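Local coordinates for endoglucanase (Clostridium thermocellum, PDB 2C24), which binds beta-glucan chains, and probably xyloglucan, through this family 30 carbohydrate-binding module of a cellulosomal enzyme that is probably a cellulase, at residues L123-T128 and N156-S161; I73-L78 and V163-F168. All coordinates share one frame; numbering follows the deposited sequence.

Interaction 1. Residues L123-T128 and N156-S161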
loop_
_atom_site.group_PDB
_atom_site.type_symbol
_atom_site.label_atom_id
_atom_site.label_comp_id
_atom_site.label_asym_id
_atom_site.label_seq_id
_atom_site.Cartn_x
_atom_site.Cartn_y
_atom_site.Cartn_z
ATOM N N LEU A 123 -12.891 14.563 4.364
ATOM C CA LEU A 123 -12.601 14.707 2.936
ATOM C C LEU A 123 -11.871 13.470 2.401
ATOM O O LEU A 123 -12.086 13.066 1.265
ATOM C CB LEU A 123 -11.777 15.976 2.670
ATOM C CG LEU A 123 -12.442 17.341 2.395
ATOM C CD1 LEU A 123 -13.781 17.536 3.105
ATOM C CD2 LEU A 123 -11.484 18.483 2.747
ATOM N N GLU A 124 -11.025 12.878 3.243
ATOM C CA GLU A 124 -10.321 11.636 2.928
ATOM C C GLU A 124 -10.455 10.663 4.097
ATOM O O GLU A 124 -10.074 10.981 5.223
ATOM C CB GLU A 124 -8.830 11.893 2.652
ATOM C CG GLU A 124 -8.510 12.964 1.600
ATOM C CD GLU A 124 -7.038 13.385 1.624
ATOM O OE1 GLU A 124 -6.391 13.350 0.557
ATOM O OE2 GLU A 124 -6.519 13.738 2.709
ATOM N N ILE A 125 -10.994 9.479 3.824
ATOM C CA ILE A 125 -11.130 8.427 4.834
ATOM C C ILE A 125 -10.259 7.224 4.480
ATOM O O ILE A 125 -10.171 6.834 3.312
ATOM C CB ILE A 125 -12.625 8.027 5.037
ATOM C CG1 ILE A 125 -13.338 9.090 5.874
ATOM C CG2 ILE A 125 -12.765 6.657 5.716
ATOM C CD1 ILE A 125 -14.846 9.102 5.720
ATOM N N ASP A 126 -9.602 6.663 5.494
ATOM C CA ASP A 126 -8.797 5.456 5.342
ATOM C C ASP A 126 -9.529 4.209 5.828
ATOM O O ASP A 126 -10.242 4.248 6.832
ATOM C CB ASP A 126 -7.465 5.585 6.099
ATOM C CG ASP A 126 -6.570 6.681 5.539
ATOM O OD1 ASP A 126 -5.565 7.023 6.186
ATOM O OD2 ASP A 126 -6.872 7.211 4.454
ATOM N N VAL A 127 -9.354 3.111 5.100
ATOM C CA VAL A 127 -9.739 1.788 5.589
ATOM C C VAL A 127 -8.483 0.933 5.623
ATOM O O VAL A 127 -7.809 0.751 4.605
ATOM C CB VAL A 127 -10.886 1.132 4.771
ATOM C CG1 VAL A 127 -12.210 1.804 5.088
ATOM C CG2 VAL A 127 -10.606 1.152 3.267
ATOM N N THR A 128 -8.143 0.447 6.811
ATOM C CA THR A 128 -6.846 -0.185 7.024
ATOM C C THR A 128 -6.899 -1.470 7.844
ATOM O O THR A 128 -7.846 -1.722 8.594
ATOM C CB THR A 128 -5.852 0.784 7.708
ATOM O OG1 THR A 128 -6.462 1.350 8.871
ATOM C CG2 THR A 128 -5.417 1.909 6.752
ATOM N N ASN A 156 -17.516 3.181 7.429
ATOM C CA ASN A 156 -16.678 4.321 7.770
ATOM C C ASN A 156 -17.113 5.591 7.051
ATOM O O ASN A 156 -16.725 6.697 7.432
ATOM C CB ASN A 156 -15.236 4.004 7.350
ATOM C CG ASN A 156 -14.219 4.438 8.375
ATOM O OD1 ASN A 156 -13.026 4.141 8.249
ATOM N ND2 ASN A 156 -14.681 5.137 9.411
ATOM N N GLY A 157 -17.907 5.419 5.999
ATOM C CA GLY A 157 -18.160 6.484 5.045
ATOM C C GLY A 157 -17.232 6.373 3.843
ATOM O O GLY A 157 -17.412 7.087 2.857
ATOM N N PHE A 158 -16.239 5.484 3.933
ATOM C CA PHE A 158 -15.317 5.199 2.820
ATOM C C PHE A 158 -16.064 4.883 1.521
ATOM O O PHE A 158 -17.012 4.086 1.512
ATOM C CB PHE A 158 -14.373 4.044 3.176
ATOM C CG PHE A 158 -13.334 3.750 2.116
ATOM C CD1 PHE A 158 -12.116 4.431 2.108
ATOM C CD2 PHE A 158 -13.568 2.785 1.138
ATOM C CE1 PHE A 158 -11.152 4.159 1.134
ATOM C CE2 PHE A 158 -12.611 2.508 0.161
ATOM C CZ PHE A 158 -11.402 3.197 0.158
ATOM N N ASP A 159 -15.618 5.512 0.435
ATOM C CA ASP A 159 -16.251 5.387 -0.874
ATOM C C ASP A 159 -15.325 4.681 -1.881
ATOM O O ASP A 159 -14.366 5.285 -2.382
ATOM C CB ASP A 159 -16.655 6.774 -1.386
ATOM C CG ASP A 159 -17.485 6.721 -2.660
ATOM O OD1 ASP A 159 -17.630 5.632 -3.259
ATOM O OD2 ASP A 159 -17.989 7.790 -3.066
ATOM N N PRO A 160 -15.621 3.402 -2.189
ATOM C CA PRO A 160 -14.806 2.587 -3.091
ATOM C C PRO A 160 -14.764 3.104 -4.532
ATOM O O PRO A 160 -13.933 2.654 -5.319
ATOM C CB PRO A 160 -15.486 1.209 -3.033
ATOM C CG PRO A 160 -16.301 1.225 -1.778
ATOM C CD PRO A 160 -16.768 2.640 -1.663
ATOM N N SER A 161 -15.641 4.049 -4.861
ATOM C CA SER A 161 -15.674 4.648 -6.187
ATOM C C SER A 161 -14.834 5.931 -6.295
ATOM O O SER A 161 -14.831 6.598 -7.340
ATOM C CB SER A 161 -17.122 4.924 -6.599
ATOM O OG SER A 161 -17.665 5.996 -5.847
#
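The edge strand 126-130 of this carbohydrate-binding module's beta-sandwich is joined to the loop 156-161 by the ring of Phe158, which Val127 covers on one face. Val127 lays CG2 over the middle of the ring, 3.6 Å from the Phe158 centroid and 6° off the ring normal, a nearly ideal CH-pi contact. The other branch, Val127 CG1, rests 3.7 Å from Phe158 CB, at the root of the ring. Phe158 reaches this place because its CG stands anti to the backbone N (chi1 -176°), which carries the ring in toward Met152 of a loop and Phe112 of strand 109-114. In the plane of the ring, at its edge, Ile125 O lies 3.3 Å from Phe158 CD1. Ile125 contributes two branches: CG2 is 4.0 Å from Phe158 CB, and CD1 comes within 3.5 Å of Asn156 O. Gly157 makes the turn with a positive phi of 96°, backbone angles at which a CB would meet the carbonyl O of Asn156. Polar groups tie both segments to the same neighbour, as Asp114 accepts from Ile125 N and from Asp159 N. Beyond the ring the loop closes in an Asx turn, with Asp159 OD1 taking Ser161 N at 3.0 Å and Ser161 OG from the same face of the carboxylate.

Interaction 2. Residues I73-L78 and V163-F168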
loop_
_atom_site.group_PDB
_atom_site.type_symbol
_atom_site.label_atom_id
_atom_site.label_comp_id
_atom_site.label_asym_id
_atom_site.label_seq_id
_atom_site.Cartn_x
_atom_site.Cartn_y
_atom_site.Cartn_z
ATOM N N ILE A 73 4.119 7.610 7.205
ATOM C CA ILE A 73 3.068 7.282 6.252
ATOM C C ILE A 73 3.643 7.183 4.844
ATOM O O ILE A 73 4.604 7.878 4.499
ATOM C CB ILE A 73 1.882 8.305 6.320
ATOM C CG1 ILE A 73 0.650 7.763 5.584
ATOM C CG2 ILE A 73 2.309 9.697 5.819
ATOM C CD1 ILE A 73 -0.588 8.640 5.682
ATOM N N SER A 74 3.066 6.300 4.044
ATOM C CA SER A 74 3.421 6.205 2.646
ATOM C C SER A 74 2.161 6.084 1.817
ATOM O O SER A 74 1.394 5.136 1.972
ATOM C CB SER A 74 4.350 5.015 2.391
ATOM O OG SER A 74 4.587 4.861 1.000
ATOM N N LEU A 75 1.945 7.066 0.952
ATOM C CA LEU A 75 0.815 7.060 0.035
ATOM C C LEU A 75 1.307 6.789 -1.375
ATOM O O LEU A 75 2.199 7.473 -1.874
ATOM C CB LEU A 75 0.074 8.400 0.084
ATOM C CG LEU A 75 -0.483 8.818 1.446
ATOM C CD1 LEU A 75 -0.599 10.328 1.530
ATOM C CD2 LEU A 75 -1.829 8.137 1.735
ATOM N N LEU A 76 0.729 5.775 -2.006
ATOM C CA LEU A 76 1.043 5.448 -3.388
ATOM C C LEU A 76 -0.228 5.620 -4.197
ATOM O O LEU A 76 -1.200 4.897 -3.989
ATOM C CB LEU A 76 1.576 4.014 -3.502
ATOM C CG LEU A 76 2.834 3.636 -2.705
ATOM C CD1 LEU A 76 3.058 2.137 -2.750
ATOM C CD2 LEU A 76 4.077 4.377 -3.205
ATOM N N THR A 77 -0.227 6.594 -5.102
ATOM C CA THR A 77 -1.418 6.907 -5.886
ATOM C C THR A 77 -1.749 5.825 -6.912
ATOM O O THR A 77 -0.857 5.179 -7.464
ATOM C CB THR A 77 -1.309 8.280 -6.599
ATOM O OG1 THR A 77 -0.217 8.265 -7.530
ATOM C CG2 THR A 77 -1.114 9.402 -5.579
ATOM N N LEU A 78 -3.046 5.633 -7.140
ATOM C CA LEU A 78 -3.546 4.738 -8.175
ATOM C C LEU A 78 -3.491 5.429 -9.531
ATOM O O LEU A 78 -3.166 4.798 -10.539
ATOM C CB LEU A 78 -4.990 4.326 -7.875
ATOM C CG LEU A 78 -5.314 3.061 -7.071
ATOM C CD1 LEU A 78 -4.763 3.079 -5.652
ATOM C CD2 LEU A 78 -6.824 2.901 -7.034
ATOM N N VAL A 163 -11.330 6.082 -4.791
ATOM C CA VAL A 163 -10.093 5.693 -4.131
ATOM C C VAL A 163 -8.910 6.374 -4.820
ATOM O O VAL A 163 -8.773 6.298 -6.041
ATOM C CB VAL A 163 -9.916 4.155 -4.128
ATOM C CG1 VAL A 163 -8.642 3.747 -3.401
ATOM C CG2 VAL A 163 -11.127 3.483 -3.496
ATOM N N THR A 164 -8.071 7.047 -4.033
ATOM C CA THR A 164 -6.902 7.747 -4.561
ATOM C C THR A 164 -5.605 6.974 -4.350
ATOM O O THR A 164 -4.748 6.960 -5.231
ATOM C CB THR A 164 -6.724 9.150 -3.925
ATOM O OG1 THR A 164 -6.651 9.026 -2.500
ATOM C CG2 THR A 164 -7.870 10.066 -4.290
ATOM N N CYS A 165 -5.467 6.338 -3.183
ATOM C CA CYS A 165 -4.174 5.814 -2.724
ATOM C C CYS A 165 -4.204 4.445 -2.063
ATOM O O CYS A 165 -5.161 4.096 -1.362
ATOM C CB CYS A 165 -3.560 6.771 -1.698
ATOM S SG CYS A 165 -3.102 8.362 -2.339
ATOM N N LEU A 166 -3.125 3.693 -2.277
ATOM C CA LEU A 166 -2.729 2.625 -1.372
ATOM C C LEU A 166 -1.914 3.272 -0.249
ATOM O O LEU A 166 -1.110 4.172 -0.501
ATOM C CB LEU A 166 -1.909 1.562 -2.112
ATOM C CG LEU A 166 -1.209 0.468 -1.296
ATOM C CD1 LEU A 166 -2.208 -0.495 -0.657
ATOM C CD2 LEU A 166 -0.233 -0.294 -2.171
ATOM N N VAL A 167 -2.127 2.815 0.984
ATOM C CA VAL A 167 -1.502 3.417 2.165
ATOM C C VAL A 167 -0.701 2.384 2.960
ATOM O O VAL A 167 -1.192 1.288 3.232
ATOM C CB VAL A 167 -2.568 4.062 3.113
ATOM C CG1 VAL A 167 -1.906 4.870 4.231
ATOM C CG2 VAL A 167 -3.533 4.942 2.339
ATOM N N PHE A 168 0.537 2.734 3.308
ATOM C CA PHE A 168 1.270 2.045 4.372
ATOM C C PHE A 168 1.483 3.044 5.514
ATOM O O PHE A 168 1.805 4.204 5.261
ATOM C CB PHE A 168 2.639 1.530 3.894
ATOM C CG PHE A 168 2.601 0.745 2.605
ATOM C CD1 PHE A 168 3.528 1.009 1.602
ATOM C CD2 PHE A 168 1.658 -0.262 2.397
ATOM C CE1 PHE A 168 3.517 0.288 0.408
ATOM C CE2 PHE A 168 1.634 -0.984 1.204
ATOM C CZ PHE A 168 2.567 -0.708 0.207
#
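The apolar centre of this antiparallel strand pair, inside the five-stranded sheet of the beta-sandwich, gathers round Leu76 CD1, which meets Phe168 CE1 at 3.7 Å and Leu166 CD2 at 4.1 Å. Leu76 and Leu166 run side by side in the same direction, while the Phe168 ring receives the methyl obliquely. These residues face the other sheet: Leu59 and Ile21 pack on Leu76, Leu61 touches Phe168, and the Phe168 ring stacks with that of Phe180. On the reverse face Leu75 and Val167 also lie side by side, with Leu75 CD2 3.7 Å from Val167 CG2. Next to them Cys165 SG, placed anti to its carbonyl carbon (chi1 -66°), settles between Leu75 CB and Thr77 CG2, 3.9 Å from the latter. Arg113 of the adjoining strand 109-114 touches Leu75 and Val167 on this face.

Between the two side-chain layers, backbone bonds join the strands. Ser74 with Phe168 and Leu76 with Leu166 are hydrogen-bonded pairs, each joined by two bonds; Leu76 N to Leu166 O is almost straight at 176°. The non-hydrogen-bonded pairs that alternate with them, Leu75 with Val167 and Thr77 with Cys165, bring in CA-H...O contacts such as that from Leu75 CA to Leu166 O. On the other side of strand 163-169, Thr164 and Cys165 both face Arg113, a classic beta bulge, and Thr164 OG1 bonds to Arg113 O. At the polar edge Ser74 OG pairs with Ser31 OG and Thr77 OG1 with Val28 O, both on or beside strand 29-33. Past the last bridge one further backbone bond extends the pairing, from Leu78 N to Thr164 O at 2.9 Å.

Overall arrangement
Both contacts belong to one five-stranded antiparallel sheet, at different depths. Interaction 2 joins two inner strands, 72-77 and 163-169, its centre about 6 Å from the centre of the chain, whereas interaction 1 fastens a loop to the edge strand 126-130, with its centre about 15 Å from that of the chain. Their own centres are about 12 Å apart, and strand 109-114 runs between them, with Arg113 salt-bridged to Asp126 and touching Val167. In sequence, interaction 1 is nested within the loop that interaction 2 closes. The two meet directly where Phe158 CZ packs 3.7 Å from Val163 CG2, just as the 156-161 loop leads into strand 163-169.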